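Local coordinates for protein CAIP (Helicobacter cinaedi, PDB 5LBH) that probably takes up and stores iron as a dodecameric, Dps-like mini-ferritin and promotes the differentiation of macrophages into foam cells, at residues 11-16 / 75-80. Numbering follows the deposited sequence.
Sequences IQADAS and KAAKIK
Asp-14, on the long first helix of the four-helix bundle, reaches out to the backbone of Lys-78 and Ile-79 in the turn that follows the short helix 70-76. At the base of its side chain, Asp-14 CB lies 4.0 Å from Ile-79 CD1. With CG turned anti to the carbonyl carbon (chi1 -67°), the carboxylate swings toward the turn, and Asp-14 CG comes 3.6 Å from Lys-78 N. One of its oxygens, OD1, then takes two successive amides. Lys-78 N donates to Asp-14 OD1 on the syn lone pair, the side facing the other oxygen, with a bent N-H...O angle of 133°. Ile-79 N approaches the same Asp-14 OD1 at 2.9 Å from above the carboxylate plane; this bond is much straighter, at 166°. The other oxygen, OD2, turns to hydrogen bonds with Tyr-102 OH and Gln-10 NE2, so both ends of the carboxylate are occupied and its rotation about CB-CG is probably restrained.

Beside this polar grip runs a small apolar seam. Ala-13 CB lies 3.8 Å from Ala-76 CB, while Ala-77, where the chain leaves helical geometry, places its CB 4.4 Å from Ala-13 CB. Such short side chains let the backbones come close, with Asp-14 CA and Ala-77 CA 4.8 Å apart. Ile-79 also rests on Val-17 of the same first helix and on Phe-103 of helix 89-116, so that its side chain lies against both helices.

The contact fastens the connection between the two halves of the ferritin-like bundle to helix 4-28. A buried carboxylate that accepts two backbone amides, a tyrosine hydroxyl and a glutamine amide is probably stabilised as the anion, its charge shared among neutral donors without a cationic partner across this contact.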
loop_
_atom_site.group_PDB
_atom_site.type_symbol
_atom_site.label_atom_id
_atom_site.label_comp_id
_atom_site.label_asym_id
_atom_site.label_seq_id
_atom_site.Cartn_x
_atom_site.Cartn_y
_atom_site.Cartn_z
ATOM N N ILE A 11 -28.585 -25.160 -3.701
ATOM C CA ILE A 11 -27.917 -23.885 -3.975
ATOM C C ILE A 11 -26.601 -24.121 -4.723
ATOM O O ILE A 11 -26.258 -23.397 -5.665
ATOM C CB ILE A 11 -27.672 -23.126 -2.655
ATOM C CG1 ILE A 11 -28.996 -22.811 -1.931
ATOM C CG2 ILE A 11 -26.862 -21.868 -2.919
ATOM C CD1 ILE A 11 -28.974 -21.642 -1.061
ATOM N N GLN A 12 -25.844 -25.140 -4.306
ATOM C CA GLN A 12 -24.578 -25.453 -4.951
ATOM C C GLN A 12 -24.772 -25.750 -6.436
ATOM O O GLN A 12 -24.081 -25.181 -7.292
ATOM C CB GLN A 12 -23.918 -26.635 -4.240
ATOM C CG GLN A 12 -22.510 -26.921 -4.718
ATOM C CD GLN A 12 -22.024 -28.311 -4.362
ATOM O OE1 GLN A 12 -22.723 -29.077 -3.711
ATOM N NE2 GLN A 12 -20.818 -28.644 -4.798
ATOM N N ALA A 13 -25.723 -26.635 -6.761
ATOM C CA ALA A 13 -25.918 -27.032 -8.152
ATOM C C ALA A 13 -26.385 -25.858 -9.007
ATOM O O ALA A 13 -25.911 -25.676 -10.137
ATOM C CB ALA A 13 -26.904 -28.196 -8.234
ATOM N N ASP A 14 -27.323 -25.061 -8.497
ATOM C CA ASP A 14 -27.780 -23.921 -9.277
ATOM C C ASP A 14 -26.694 -22.858 -9.397
ATOM O O ASP A 14 -26.639 -22.158 -10.420
ATOM C CB ASP A 14 -29.057 -23.341 -8.671
ATOM C CG ASP A 14 -30.251 -24.293 -8.787
ATOM O OD1 ASP A 14 -30.515 -24.868 -9.878
ATOM O OD2 ASP A 14 -30.932 -24.468 -7.759
ATOM N N ALA A 15 -25.833 -22.709 -8.371
ATOM C CA ALA A 15 -24.715 -21.766 -8.485
ATOM C C ALA A 15 -23.778 -22.164 -9.618
ATOM O O ALA A 15 -23.323 -21.304 -10.383
ATOM C CB ALA A 15 -23.931 -21.650 -7.178
ATOM N N SER A 16 -23.465 -23.458 -9.743
ATOM C CA SER A 16 -22.520 -23.848 -10.789
ATOM C C SER A 16 -23.113 -23.640 -12.177
ATOM O O SER A 16 -22.387 -23.278 -13.103
ATOM C CB SER A 16 -22.039 -25.299 -10.611
ATOM O OG SER A 16 -23.040 -26.258 -10.877
ATOM N N LYS A 75 -27.899 -32.486 -13.113
ATOM C CA LYS A 75 -29.190 -33.125 -12.916
ATOM C C LYS A 75 -29.940 -32.526 -11.724
ATOM O O LYS A 75 -31.177 -32.500 -11.734
ATOM C CB LYS A 75 -29.009 -34.645 -12.817
ATOM C CG LYS A 75 -28.832 -35.285 -14.190
ATOM C CD LYS A 75 -27.522 -34.941 -14.850
ATOM C CE LYS A 75 -27.443 -35.148 -16.290
ATOM N NZ LYS A 75 -28.224 -34.275 -17.096
ATOM N N ALA A 76 -29.231 -31.966 -10.736
ATOM C CA ALA A 76 -29.910 -31.330 -9.606
ATOM C C ALA A 76 -30.346 -29.898 -9.900
ATOM O O ALA A 76 -31.298 -29.411 -9.274
ATOM C CB ALA A 76 -29.023 -31.347 -8.367
ATOM N N ALA A 77 -29.702 -29.227 -10.846
ATOM C CA ALA A 77 -29.947 -27.809 -11.037
ATOM C C ALA A 77 -31.369 -27.578 -11.520
ATOM O O ALA A 77 -31.875 -28.303 -12.378
ATOM C CB ALA A 77 -28.961 -27.236 -12.047
ATOM N N LYS A 78 -32.028 -26.581 -10.940
ATOM C CA LYS A 78 -33.292 -26.134 -11.498
ATOM C C LYS A 78 -33.133 -24.937 -12.419
ATOM O O LYS A 78 -34.001 -24.710 -13.270
ATOM C CB LYS A 78 -34.281 -25.800 -10.382
ATOM C CG LYS A 78 -34.597 -27.010 -9.550
ATOM C CD LYS A 78 -35.905 -26.870 -8.819
ATOM C CE LYS A 78 -36.247 -28.177 -8.116
ATOM N NZ LYS A 78 -37.699 -28.220 -7.718
ATOM N N ILE A 79 -32.051 -24.170 -12.279
ATOM C CA ILE A 79 -31.806 -23.070 -13.200
ATOM C C ILE A 79 -31.477 -23.641 -14.570
ATOM O O ILE A 79 -30.664 -24.565 -14.690
ATOM C CB ILE A 79 -30.692 -22.159 -12.664
ATOM C CG1 ILE A 79 -31.271 -21.302 -11.549
ATOM C CG2 ILE A 79 -30.126 -21.255 -13.761
ATOM C CD1 ILE A 79 -30.346 -20.361 -10.987
ATOM N N LYS A 80 -32.126 -23.110 -15.605
ATOM C CA LYS A 80 -31.973 -23.649 -16.952
ATOM C C LYS A 80 -30.708 -23.111 -17.596
ATOM O O LYS A 80 -30.345 -21.952 -17.397
ATOM C CB LYS A 80 -33.177 -23.286 -17.823
ATOM C CG LYS A 80 -34.534 -23.665 -17.237
ATOM C CD LYS A 80 -34.875 -25.118 -17.477
ATOM C CE LYS A 80 -36.272 -25.456 -16.934
ATOM N NZ LYS A 80 -37.345 -24.586 -17.521
#